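Local coordinates for endo-1,4-beta-xylanase C (Paenibacillus barcinonensis, PDB 4XUO), which hydrolyses internal beta-1,4-xylosidic linkages of xylan, the chain here being its N-terminal CBM22-1 xylan-binding domain, at residues A[45-50]-A[145-150]; A[76-81]-A[111-116]; A[28-33]-A[54-59]. All coordinates share one frame; numbering follows the deposited sequence.

All three contacts lie in the beta-sandwich of the CBM22-1 domain. Interaction 1 pairs strands 45-49 and 146-149 within one sheet and reaches the calcium ion through Asp149. Interaction 2 adjoins it, with centres about 9 Å apart: strand 71-80 is the next neighbour of 146-157, and Leu147 N lies 2.8 Å from Lys79 O, a probable hydrogen bond. On the other flank strand 31-35 follows, with Gln47 N 2.7 Å from Asp33 O, which ties interaction 3 to the same sheet. Interactions 2 and 3 each run from this sheet to a strand of the second one; their centres are about 16 Å apart and their nearest atoms about 8 Å, so they do not touch.

Interaction 1. Residues A[45-50]-A[145-150]. With CA (calcium ion), chain C.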
ATOM      1  N   SER A  45      -9.923  -7.430   6.681  1.00 21.70           N
ATOM      2  CA  SER A  45      -8.931  -6.860   5.765  1.00 21.71           C
ATOM      3  C   SER A  45      -9.434  -5.525   5.244  1.00 21.57           C
ATOM      4  O   SER A  45     -10.581  -5.154   5.513  1.00 21.32           O
ATOM      5  CB  SER A  45      -8.634  -7.833   4.602  1.00 21.63           C
ATOM      6  OG  SER A  45      -9.780  -8.043   3.771  1.00 23.73           O
ATOM      7  N   LEU A  46      -8.577  -4.810   4.501  1.00 20.34           N
ATOM      8  CA  LEU A  46      -8.932  -3.497   3.941  1.00 20.22           C
ATOM      9  C   LEU A  46      -9.411  -3.635   2.500  1.00 19.51           C
ATOM     10  O   LEU A  46      -8.681  -4.169   1.654  1.00 20.20           O
ATOM     11  CB  LEU A  46      -7.715  -2.563   3.933  1.00 21.16           C
ATOM     12  CG  LEU A  46      -8.033  -1.115   3.505  1.00 20.67           C
ATOM     13  CD1 LEU A  46      -8.761  -0.352   4.609  1.00 22.20           C
ATOM     14  CD2 LEU A  46      -6.751  -0.390   3.123  1.00 21.67           C
ATOM     15  N   GLN A  47     -10.623  -3.161   2.215  1.00 19.42           N
ATOM     16  CA  GLN A  47     -11.221  -3.359   0.892  1.00 20.29           C
ATOM     17  C   GLN A  47     -11.314  -2.055   0.115  1.00 19.80           C
ATOM     18  O   GLN A  47     -11.764  -1.025   0.651  1.00 20.66           O
ATOM     19  CB  GLN A  47     -12.628  -3.972   1.048  1.00 20.97           C
ATOM     20  CG  GLN A  47     -13.459  -4.002  -0.223  1.00 23.26           C
ATOM     21  CD  GLN A  47     -14.798  -4.677  -0.010  1.00 25.93           C
ATOM     22  OE1 GLN A  47     -15.616  -4.225   0.800  1.00 31.47           O
ATOM     23  NE2 GLN A  47     -15.015  -5.773  -0.705  1.00 27.50           N
ATOM     24  N   THR A  48     -10.971  -2.112  -1.164  1.00 20.42           N
ATOM     25  CA  THR A  48     -11.119  -0.974  -2.040  1.00 19.78           C
ATOM     26  C   THR A  48     -12.044  -1.313  -3.211  1.00 20.79           C
ATOM     27  O   THR A  48     -11.778  -2.255  -3.955  1.00 21.50           O
ATOM     28  CB  THR A  48      -9.752  -0.503  -2.583  1.00 18.75           C
ATOM     29  OG1 THR A  48      -8.889  -0.110  -1.490  1.00 18.15           O
ATOM     30  CG2 THR A  48      -9.940   0.670  -3.490  1.00 19.36           C
ATOM     31  N   THR A  49     -13.147  -0.564  -3.342  1.00 21.65           N
ATOM     32  CA  THR A  49     -14.040  -0.661  -4.487  1.00 22.14           C
ATOM     33  C   THR A  49     -14.310   0.707  -5.125  1.00 23.10           C
ATOM     34  O   THR A  49     -13.992   1.755  -4.546  1.00 20.61           O
ATOM     35  CB  THR A  49     -15.410  -1.240  -4.070  1.00 23.77           C
ATOM     36  OG1 THR A  49     -16.003  -0.403  -3.069  1.00 24.07           O
ATOM     37  CG2 THR A  49     -15.275  -2.672  -3.577  1.00 24.10           C
ATOM     38  N   GLY A  50     -14.929   0.699  -6.304  1.00 22.49           N
ATOM     39  CA  GLY A  50     -15.337   1.935  -6.965  1.00 25.20           C
ATOM     40  C   GLY A  50     -14.268   2.621  -7.789  1.00 24.99           C
ATOM     41  O   GLY A  50     -14.375   3.809  -8.115  1.00 23.32           O
ATOM     42  N   ALA A 145     -11.213  -4.244  -8.229  1.00 20.79           N
ATOM     43  CA  ALA A 145     -11.409  -4.067  -6.799  1.00 21.55           C
ATOM     44  C   ALA A 145     -10.593  -5.122  -6.090  1.00 20.32           C
ATOM     45  O   ALA A 145     -10.408  -6.238  -6.597  1.00 22.43           O
ATOM     46  CB  ALA A 145     -12.878  -4.181  -6.423  1.00 22.39           C
ATOM     47  N   TYR A 146     -10.063  -4.763  -4.917  1.00 18.99           N
ATOM     48  CA  TYR A 146      -9.097  -5.597  -4.264  1.00 17.77           C
ATOM     49  C   TYR A 146      -8.951  -5.318  -2.789  1.00 18.52           C
ATOM     50  O   TYR A 146      -9.373  -4.258  -2.294  1.00 19.66           O
ATOM     51  CB  TYR A 146      -7.720  -5.508  -4.962  1.00 17.58           C
ATOM     52  CG  TYR A 146      -7.243  -4.108  -5.342  1.00 16.50           C
ATOM     53  CD1 TYR A 146      -6.594  -3.282  -4.417  1.00 16.76           C
ATOM     54  CD2 TYR A 146      -7.443  -3.613  -6.632  1.00 16.67           C
ATOM     55  CE1 TYR A 146      -6.147  -2.022  -4.775  1.00 17.66           C
ATOM     56  CE2 TYR A 146      -6.993  -2.350  -7.009  1.00 17.90           C
ATOM     57  CZ  TYR A 146      -6.366  -1.544  -6.080  1.00 17.39           C
ATOM     58  OH  TYR A 146      -5.951  -0.274  -6.450  1.00 17.83           O
ATOM     59  N   LEU A 147      -8.367  -6.305  -2.115  1.00 19.09           N
ATOM     60  CA  LEU A 147      -8.180  -6.338  -0.675  1.00 20.23           C
ATOM     61  C   LEU A 147      -6.700  -6.324  -0.290  1.00 18.32           C
ATOM     62  O   LEU A 147      -5.861  -6.880  -1.011  1.00 17.15           O
ATOM     63  CB  LEU A 147      -8.771  -7.638  -0.099  1.00 22.60           C
ATOM     64  CG  LEU A 147     -10.234  -7.879  -0.420  1.00 23.74           C
ATOM     65  CD1 LEU A 147     -10.571  -9.352  -0.362  1.00 24.98           C
ATOM     66  CD2 LEU A 147     -11.133  -7.097   0.507  1.00 24.03           C
ATOM     67  N   LEU A 148      -6.412  -5.755   0.891  1.00 17.82           N
ATOM     68  CA  LEU A 148      -5.078  -5.716   1.483  1.00 16.65           C
ATOM     69  C   LEU A 148      -5.118  -6.166   2.932  1.00 17.26           C
ATOM     70  O   LEU A 148      -5.985  -5.709   3.712  1.00 18.84           O
ATOM     71  CB  LEU A 148      -4.506  -4.280   1.418  1.00 16.11           C
ATOM     72  CG  LEU A 148      -3.180  -4.010   2.121  1.00 15.55           C
ATOM     73  CD1 LEU A 148      -2.035  -4.746   1.440  1.00 16.07           C
ATOM     74  CD2 LEU A 148      -2.854  -2.526   2.228  1.00 15.96           C
ATOM     75  N   ASP A 149      -4.167  -6.994   3.334  1.00 16.41           N
ATOM     76  CA  ASP A 149      -4.076  -7.407   4.762  1.00 19.44           C
ATOM     77  C   ASP A 149      -2.619  -7.597   5.199  1.00 19.45           C
ATOM     78  O   ASP A 149      -1.719  -7.712   4.369  1.00 19.56           O
ATOM     79  CB  ASP A 149      -4.877  -8.708   4.984  1.00 20.52           C
ATOM     80  CG  ASP A 149      -5.331  -8.899   6.439  1.00 22.46           C
ATOM     81  OD1 ASP A 149      -5.132  -7.968   7.302  1.00 19.31           O
ATOM     82  OD2 ASP A 149      -5.908  -9.977   6.714  1.00 20.48           O
ATOM     83  N   GLU A 150      -2.386  -7.629   6.512  1.00 21.21           N
ATOM     84  CA  GLU A 150      -1.052  -7.858   7.080  1.00 23.74           C
ATOM     85  C   GLU A 150      -0.032  -6.947   6.415  1.00 20.50           C
ATOM     86  O   GLU A 150       0.981  -7.386   5.903  1.00 20.37           O
ATOM     87  CB  GLU A 150      -0.637  -9.342   7.007  1.00 25.53           C
ATOM     88  CG  GLU A 150      -1.359 -10.202   8.023  1.00 30.55           C
ATOM     89  CD  GLU A 150      -0.996  -9.874   9.461  1.00 34.00           C
ATOM     90  OE1 GLU A 150       0.037 -10.393   9.952  1.00 39.16           O
ATOM     91  OE2 GLU A 150      -1.746  -9.102  10.107  1.00 36.61           O
TER
HETATM   92 CA    CA C1001      -6.386  -9.080   9.102  1.00 22.22          CA
HETATM   93  O   HOH W   1      -7.700  -2.514  -0.637  1.00 16.85           O
HETATM   94  O   HOH W   2      -4.422  -9.634  10.227  1.00 23.71           O
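Strands 45-49 and 146-149 run antiparallel at 155° with their axes 4.6 Å apart, in a register that sets Leu46 against Leu148 and Thr48 against Tyr146 as hydrogen-bonded pairs and Gln47 against Leu147 as a non-hydrogen-bonded pair. Each hydrogen-bonded pair is closed by two backbone bonds, of which Leu46 N to Leu148 O is nearly straight (2.9 Å, 170° at the hydrogen). A water sits over the ladder, giving hydrogens to Leu46 O and Tyr146 O and accepting from Thr48 OG1 at 2.8 Å. Thr48 can reach it because OG1 stands beside its own backbone N, anti to the carbonyl carbon (chi1 -60°).

Side chains alternate across the sheet. Those of Leu46, Thr48, Tyr146 and Leu148 share the face turned to the interior of the sandwich, where Pro58 of strand 57-61 packs on Leu46, Thr48 and Tyr146; the Tyr146 hydroxyl is hydrogen-bonded to the backbone O of Leu137 in the second sheet. This is the beta-sandwich arrangement of CBM22 modules, two antiparallel sheets with an apolar filling. On the other face the side chains of Gln47 and Leu147 leave the sheet as neighbours and run along one another, and Leu147 CD2 rests 3.5 Å from Gln47 CB. The same methyl is 3.7 Å from Ser45 OG, whose hydrogen-bond partner is the backbone O of Gln38.

At the end of the pair Ser45 CB packs on Asp149 CB at 3.9 Å. The Asp149 carboxylate binds calcium through both oxygens, OD1 at 2.5 Å and OD2 at 2.6 Å. Ser15, Glu17, Gln41 and Gln44 also bind the ion, together with a water that donates a hydrogen bond to Glu150 OE2, and Tyr40 N donates to Asp149 OD2.

Interaction 2. Residues A[76-81]-A[111-116]; sequences GYVKLV and EQVTDQ
Val78 opens the contact with Val113, its CG2 methyl 3.8 Å from Val113 CG2, the two side chains standing nearly perpendicular. Leu89 of strand 87-96 packs on both valines, so the pair belongs to the apolar filling between the sheets of the sandwich. At Lys79 the backbone takes part first: Val113 CG1 lies 3.7 Å from Lys79 CA. The lysine CG lies anti to the backbone N (chi1 -175°) and the chain beyond it is extended alongside the 114-116 backbone, which brings CE to 3.1 Å from Asp115 O, while NZ is hydrogen-bonded to Gln38 OE1.

Leu80 supplies the one hydrogen bond across the segments, N to Thr114 O at 3.0 Å; it is straight at the hydrogen, yet the donor stands 49° above the carbonyl plane. Its side chain bends over the 113-114 backbone, with CD1 at 3.4 Å from Val113 O and CG at 4.0 Å from Val113 CG1. Shortening this leucine to alanine would probably open a gap beside Val113 and Leu89, though the backbone bond to Thr114 could remain. Beyond it, Val81 O approaches Asp115 CB at 3.5 Å.

Apolar contact thus joins the strands inside. At the partly exposed edge the single backbone bond ties the chain at Thr114, while Thr114 OG1, accepting from Gln116 N in an ST turn, and Asp115 OD2, accepting from Gly83 N, help set the turn's shape; Lys79 merely packs along its carbonyls.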
ATOM      1  N   GLY A  76       2.884  -6.669   2.145  1.00 16.29           N
ATOM      2  CA  GLY A  76       1.471  -6.910   2.417  1.00 16.85           C
ATOM      3  C   GLY A  76       0.931  -8.008   1.521  1.00 17.40           C
ATOM      4  O   GLY A  76       1.593  -8.433   0.558  1.00 16.06           O
ATOM      5  N   TYR A  77      -0.244  -8.510   1.888  1.00 17.51           N
ATOM      6  CA  TYR A  77      -0.930  -9.564   1.141  1.00 17.68           C
ATOM      7  C   TYR A  77      -2.196  -9.018   0.506  1.00 16.63           C
ATOM      8  O   TYR A  77      -2.943  -8.234   1.120  1.00 16.59           O
ATOM      9  CB  TYR A  77      -1.246 -10.732   2.048  1.00 19.18           C
ATOM     10  CG  TYR A  77      -0.009 -11.426   2.522  1.00 21.74           C
ATOM     11  CD1 TYR A  77       0.766 -10.878   3.550  1.00 22.99           C
ATOM     12  CD2 TYR A  77       0.407 -12.608   1.954  1.00 23.61           C
ATOM     13  CE1 TYR A  77       1.909 -11.526   3.990  1.00 24.19           C
ATOM     14  CE2 TYR A  77       1.550 -13.247   2.396  1.00 25.14           C
ATOM     15  CZ  TYR A  77       2.291 -12.694   3.410  1.00 24.66           C
ATOM     16  OH  TYR A  77       3.434 -13.325   3.850  1.00 31.57           O
ATOM     17  N   VAL A  78      -2.413  -9.386  -0.754  1.00 16.16           N
ATOM     18  CA  VAL A  78      -3.492  -8.829  -1.544  1.00 16.95           C
ATOM     19  C   VAL A  78      -4.249  -9.953  -2.253  1.00 16.75           C
ATOM     20  O   VAL A  78      -3.683 -11.026  -2.491  1.00 17.71           O
ATOM     21  CB  VAL A  78      -2.999  -7.802  -2.601  1.00 16.78           C
ATOM     22  CG1 VAL A  78      -2.340  -6.587  -1.939  1.00 16.68           C
ATOM     23  CG2 VAL A  78      -2.003  -8.408  -3.566  1.00 16.31           C
ATOM     24  N   LYS A  79      -5.489  -9.648  -2.628  1.00 19.62           N
ATOM     25  CA  LYS A  79      -6.429 -10.595  -3.267  1.00 19.21           C
ATOM     26  C   LYS A  79      -7.500  -9.773  -3.944  1.00 20.09           C
ATOM     27  O   LYS A  79      -7.882  -8.707  -3.454  1.00 19.10           O
ATOM     28  CB  LYS A  79      -7.054 -11.540  -2.225  1.00 21.24           C
ATOM     29  CG  LYS A  79      -7.938 -12.632  -2.835  1.00 21.84           C
ATOM     30  CD  LYS A  79      -8.467 -13.577  -1.756  1.00 24.77           C
ATOM     31  CE  LYS A  79      -9.394 -14.647  -2.334  1.00 28.53           C
ATOM     32  NZ  LYS A  79     -10.100 -15.456  -1.294  1.00 29.63           N
ATOM     33  N   LEU A  80      -7.985 -10.218  -5.104  1.00 18.14           N
ATOM     34  CA  LEU A  80      -9.046  -9.447  -5.767  1.00 20.28           C
ATOM     35  C   LEU A  80     -10.414  -9.755  -5.132  1.00 20.09           C
ATOM     36  O   LEU A  80     -10.624 -10.818  -4.554  1.00 21.14           O
ATOM     37  CB  LEU A  80      -9.081  -9.730  -7.265  1.00 19.01           C
ATOM     38  CG  LEU A  80      -7.842  -9.443  -8.120  1.00 19.31           C
ATOM     39  CD1 LEU A  80      -8.177  -9.558  -9.603  1.00 20.00           C
ATOM     40  CD2 LEU A  80      -7.227  -8.069  -7.897  1.00 18.61           C
ATOM     41  N   VAL A  81     -11.314  -8.786  -5.195  1.00 21.83           N
ATOM     42  CA  VAL A  81     -12.685  -8.979  -4.729  1.00 24.28           C
ATOM     43  C   VAL A  81     -13.359  -9.988  -5.671  1.00 27.30           C
ATOM     44  O   VAL A  81     -13.031 -10.049  -6.852  1.00 26.58           O
ATOM     45  CB  VAL A  81     -13.440  -7.634  -4.669  1.00 26.93           C
ATOM     46  CG1 VAL A  81     -14.927  -7.822  -4.449  1.00 29.76           C
ATOM     47  CG2 VAL A  81     -12.868  -6.766  -3.563  1.00 27.17           C
ATOM     48  N   GLU A 111       2.608  -7.581  -9.566  1.00 18.51           N
ATOM     49  CA  GLU A 111       2.350  -9.030  -9.493  1.00 19.29           C
ATOM     50  C   GLU A 111       0.925  -9.290 -10.019  1.00 20.00           C
ATOM     51  O   GLU A 111      -0.005  -8.499  -9.771  1.00 20.50           O
ATOM     52  CB  GLU A 111       2.477  -9.548  -8.056  1.00 19.58           C
ATOM     53  CG  GLU A 111       3.906  -9.678  -7.532  1.00 20.38           C
ATOM     54  CD  GLU A 111       4.625 -10.932  -7.998  1.00 22.29           C
ATOM     55  OE1 GLU A 111       3.962 -11.790  -8.619  1.00 21.89           O
ATOM     56  OE2 GLU A 111       5.855 -11.066  -7.726  1.00 20.52           O
ATOM     57  N   GLN A 112       0.758 -10.384 -10.763  1.00 20.62           N
ATOM     58  CA  GLN A 112      -0.583 -10.850 -11.116  1.00 22.11           C
ATOM     59  C   GLN A 112      -1.306 -11.361  -9.876  1.00 21.23           C
ATOM     60  O   GLN A 112      -0.758 -12.166  -9.125  1.00 21.25           O
ATOM     61  CB  GLN A 112      -0.522 -11.990 -12.152  1.00 24.79           C
ATOM     62  CG  GLN A 112      -1.846 -12.750 -12.228  1.00 29.13           C
ATOM     63  CD  GLN A 112      -1.974 -13.658 -13.441  1.00 34.59           C
ATOM     64  OE1 GLN A 112      -2.390 -13.226 -14.520  1.00 38.81           O
ATOM     65  NE2 GLN A 112      -1.637 -14.923 -13.257  1.00 37.72           N
ATOM     66  N   VAL A 113      -2.549 -10.906  -9.697  1.00 20.39           N
ATOM     67  CA  VAL A 113      -3.393 -11.255  -8.568  1.00 20.75           C
ATOM     68  C   VAL A 113      -4.788 -11.699  -9.075  1.00 21.25           C
ATOM     69  O   VAL A 113      -5.272 -11.185 -10.089  1.00 21.98           O
ATOM     70  CB  VAL A 113      -3.573 -10.060  -7.609  1.00 18.34           C
ATOM     71  CG1 VAL A 113      -4.347 -10.474  -6.363  1.00 17.84           C
ATOM     72  CG2 VAL A 113      -2.208  -9.507  -7.205  1.00 19.20           C
ATOM     73  N   THR A 114      -5.378 -12.692  -8.405  1.00 22.86           N
ATOM     74  CA  THR A 114      -6.716 -13.217  -8.774  1.00 25.05           C
ATOM     75  C   THR A 114      -7.677 -13.092  -7.601  1.00 24.91           C
ATOM     76  O   THR A 114      -7.264 -12.774  -6.473  1.00 21.14           O
ATOM     77  CB  THR A 114      -6.642 -14.727  -9.189  1.00 24.97           C
ATOM     78  OG1 THR A 114      -6.335 -15.551  -8.059  1.00 25.87           O
ATOM     79  CG2 THR A 114      -5.577 -14.936 -10.269  1.00 26.65           C
ATOM     80  N   ASP A 115      -8.958 -13.385  -7.847  1.00 24.85           N
ATOM     81  CA  ASP A 115      -9.929 -13.494  -6.757  1.00 26.81           C
ATOM     82  C   ASP A 115      -9.916 -14.835  -5.990  1.00 27.19           C
ATOM     83  O   ASP A 115     -10.748 -15.042  -5.117  1.00 31.91           O
ATOM     84  CB  ASP A 115     -11.344 -13.076  -7.232  1.00 26.79           C
ATOM     85  CG  ASP A 115     -12.067 -14.144  -8.036  1.00 28.41           C
ATOM     86  OD1 ASP A 115     -11.481 -15.186  -8.416  1.00 28.22           O
ATOM     87  OD2 ASP A 115     -13.268 -13.916  -8.276  1.00 30.71           O
ATOM     88  N   GLN A 116      -8.940 -15.701  -6.272  1.00 28.63           N
ATOM     89  CA  GLN A 116      -8.866 -17.048  -5.716  1.00 30.86           C
ATOM     90  C   GLN A 116      -7.841 -17.280  -4.602  1.00 29.28           C
ATOM     91  O   GLN A 116      -7.962 -18.262  -3.884  1.00 29.02           O
ATOM     92  CB  GLN A 116      -8.545 -18.060  -6.834  1.00 34.23           C
ATOM     93  CG  GLN A 116      -9.496 -18.085  -8.029  1.00 37.11           C
ATOM     94  CD  GLN A 116     -10.911 -18.479  -7.657  1.00 40.88           C
ATOM     95  OE1 GLN A 116     -11.728 -17.628  -7.297  1.00 47.52           O
ATOM     96  NE2 GLN A 116     -11.222 -19.771  -7.763  1.00 44.86           N
TER

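Interaction 3. Residues A[28-33]-A[54-59]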
ATOM      1  N   GLY A  28      -8.840   9.119  -5.225  1.00 19.81           N
ATOM      2  CA  GLY A  28      -9.872   9.081  -6.253  1.00 20.25           C
ATOM      3  C   GLY A  28     -11.225   8.963  -5.573  1.00 20.62           C
ATOM      4  O   GLY A  28     -11.295   8.915  -4.338  1.00 20.45           O
ATOM      5  N   GLY A  29     -12.292   8.882  -6.383  1.00 22.36           N
ATOM      6  CA  GLY A  29     -13.646   8.679  -5.883  1.00 23.56           C
ATOM      7  C   GLY A  29     -13.976   7.236  -5.572  1.00 24.22           C
ATOM      8  O   GLY A  29     -14.942   6.686  -6.093  1.00 26.34           O
ATOM      9  N   VAL A  30     -13.166   6.627  -4.700  1.00 24.72           N
ATOM     10  CA  VAL A  30     -13.279   5.228  -4.319  1.00 24.81           C
ATOM     11  C   VAL A  30     -13.783   5.090  -2.889  1.00 24.73           C
ATOM     12  O   VAL A  30     -13.872   6.081  -2.133  1.00 23.13           O
ATOM     13  CB  VAL A  30     -11.909   4.490  -4.438  1.00 25.09           C
ATOM     14  CG1 VAL A  30     -11.372   4.601  -5.849  1.00 26.05           C
ATOM     15  CG2 VAL A  30     -10.904   5.020  -3.434  1.00 24.29           C
ATOM     16  N   LYS A  31     -14.124   3.850  -2.542  1.00 24.21           N
ATOM     17  CA  LYS A  31     -14.576   3.486  -1.214  1.00 24.61           C
ATOM     18  C   LYS A  31     -13.535   2.588  -0.574  1.00 21.37           C
ATOM     19  O   LYS A  31     -13.246   1.491  -1.064  1.00 22.87           O
ATOM     20  CB  LYS A  31     -15.928   2.765  -1.305  1.00 28.03           C
ATOM     21  CG  LYS A  31     -16.452   2.208   0.013  1.00 32.30           C
ATOM     22  CD  LYS A  31     -17.842   1.592  -0.166  1.00 35.88           C
ATOM     23  CE  LYS A  31     -18.421   1.109   1.153  1.00 38.76           C
ATOM     24  NZ  LYS A  31     -19.897   1.286   1.216  1.00 40.51           N
ATOM     25  N   VAL A  32     -12.988   3.060   0.532  1.00 20.04           N
ATOM     26  CA  VAL A  32     -11.974   2.341   1.249  1.00 21.28           C
ATOM     27  C   VAL A  32     -12.473   2.097   2.663  1.00 24.15           C
ATOM     28  O   VAL A  32     -12.745   3.062   3.404  1.00 25.53           O
ATOM     29  CB  VAL A  32     -10.655   3.124   1.309  1.00 21.02           C
ATOM     30  CG1 VAL A  32      -9.685   2.443   2.267  1.00 21.23           C
ATOM     31  CG2 VAL A  32     -10.056   3.258  -0.094  1.00 21.33           C
ATOM     32  N   ASP A  33     -12.606   0.822   3.026  1.00 24.71           N
ATOM     33  CA  ASP A  33     -13.182   0.447   4.323  1.00 27.66           C
ATOM     34  C   ASP A  33     -12.754  -0.958   4.724  1.00 26.14           C
ATOM     35  O   ASP A  33     -12.230  -1.707   3.905  1.00 26.51           O
ATOM     36  CB  ASP A  33     -14.713   0.553   4.266  1.00 30.12           C
ATOM     37  CG  ASP A  33     -15.343  -0.308   3.163  1.00 34.61           C
ATOM     38  OD1 ASP A  33     -14.703  -1.233   2.611  1.00 37.11           O
ATOM     39  OD2 ASP A  33     -16.525  -0.081   2.849  1.00 41.92           O
ATOM     40  N   ALA A  54      -6.911   4.006 -13.355  1.00 24.08           N
ATOM     41  CA  ALA A  54      -5.795   3.146 -12.910  1.00 22.76           C
ATOM     42  C   ALA A  54      -4.962   3.706 -11.751  1.00 22.45           C
ATOM     43  O   ALA A  54      -4.404   2.948 -10.960  1.00 19.98           O
ATOM     44  CB  ALA A  54      -4.902   2.828 -14.093  1.00 23.21           C
ATOM     45  N   TRP A  55      -4.895   5.026 -11.626  1.00 22.05           N
ATOM     46  CA  TRP A  55      -4.202   5.650 -10.493  1.00 22.33           C
ATOM     47  C   TRP A  55      -5.012   5.662  -9.171  1.00 20.87           C
ATOM     48  O   TRP A  55      -4.460   6.025  -8.146  1.00 19.34           O
ATOM     49  CB  TRP A  55      -3.762   7.092 -10.838  1.00 22.69           C
ATOM     50  CG  TRP A  55      -4.894   7.985 -11.177  1.00 24.15           C
ATOM     51  CD1 TRP A  55      -5.335   8.274 -12.414  1.00 26.45           C
ATOM     52  CD2 TRP A  55      -5.724   8.735 -10.262  1.00 23.66           C
ATOM     53  NE1 TRP A  55      -6.420   9.118 -12.347  1.00 26.69           N
ATOM     54  CE2 TRP A  55      -6.674   9.417 -11.037  1.00 25.04           C
ATOM     55  CE3 TRP A  55      -5.777   8.857  -8.868  1.00 24.40           C
ATOM     56  CZ2 TRP A  55      -7.668  10.221 -10.467  1.00 24.01           C
ATOM     57  CZ3 TRP A  55      -6.758   9.685  -8.294  1.00 23.54           C
ATOM     58  CH2 TRP A  55      -7.685  10.354  -9.108  1.00 24.41           C
ATOM     59  N   ASN A  56      -6.293   5.281  -9.200  1.00 20.52           N
ATOM     60  CA  ASN A  56      -7.067   5.183  -7.968  1.00 19.69           C
ATOM     61  C   ASN A  56      -6.606   4.023  -7.086  1.00 17.64           C
ATOM     62  O   ASN A  56      -6.077   2.997  -7.575  1.00 17.01           O
ATOM     63  CB  ASN A  56      -8.539   4.938  -8.219  1.00 19.61           C
ATOM     64  CG  ASN A  56      -9.218   5.997  -9.081  1.00 21.05           C
ATOM     65  OD1 ASN A  56      -8.693   7.090  -9.401  1.00 25.26           O
ATOM     66  ND2 ASN A  56     -10.394   5.654  -9.483  1.00 20.57           N
ATOM     67  N   GLY A  57      -6.852   4.153  -5.781  1.00 17.72           N
ATOM     68  CA  GLY A  57      -6.625   3.046  -4.865  1.00 16.18           C
ATOM     69  C   GLY A  57      -6.691   3.474  -3.422  1.00 17.03           C
ATOM     70  O   GLY A  57      -6.962   4.663  -3.166  1.00 17.46           O
ATOM     71  N   PRO A  58      -6.422   2.539  -2.495  1.00 16.42           N
ATOM     72  CA  PRO A  58      -6.219   2.917  -1.110  1.00 16.28           C
ATOM     73  C   PRO A  58      -4.858   3.555  -0.957  1.00 17.36           C
ATOM     74  O   PRO A  58      -3.904   3.125  -1.623  1.00 16.20           O
ATOM     75  CB  PRO A  58      -6.299   1.591  -0.376  1.00 16.68           C
ATOM     76  CG  PRO A  58      -5.700   0.602  -1.349  1.00 15.47           C
ATOM     77  CD  PRO A  58      -6.043   1.124  -2.719  1.00 15.84           C
ATOM     78  N   SER A  59      -4.768   4.598  -0.128  1.00 15.58           N
ATOM     79  CA  SER A  59      -3.493   5.314   0.076  1.00 16.05           C
ATOM     80  C   SER A  59      -3.173   5.578   1.530  1.00 15.90           C
ATOM     81  O   SER A  59      -4.081   5.608   2.370  1.00 16.87           O
ATOM     82  CB  SER A  59      -3.487   6.648  -0.661  1.00 17.46           C
ATOM     83  OG  SER A  59      -4.467   7.552  -0.107  1.00 17.41           O
TER
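A chi1 of -57° in Val30 sets CG1 anti to the carbonyl carbon and over Asn56, whereas in Val32 a chi1 of 171° places CG2 in that position and directs it at Pro58. Val32 on Pro58 bridges the two sheets of the beta-sandwich near one edge, since strand 31-35 pairs with 45-49 in one sheet and strand 57-61 pairs with 25-27 and 132-139 in the other; Val30 on Asn56 joins the loops that lead into these strands. No hydrogen bond links the segments, and the join rests on van der Waals contact.

Val30 CG1 lies 3.7 Å from Asn56 CB, the two side chains crossing at a slant, and Val30 CG2 is 4.0 Å from Gly57 O. Further along, Val32 CG2 meets Pro58 CB at 4.1 Å, roughly at a right angle; Leu46 touches both of these residues, so the pair continues into the interior. Two arginines outside the segments hydrogen-bond the carbonyl oxygens here: Arg27 NE to Trp55 O and Arg51 NE to Asn56 O.

Gly28 occupies the outer end. Its positive phi of 97° belongs to a backbone shape that would press a CB against the preceding carbonyl. The glycine instead brings its bare backbone to the six-membered ring of Trp55, with Gly28 CA 3.8 Å from Trp55 CH2.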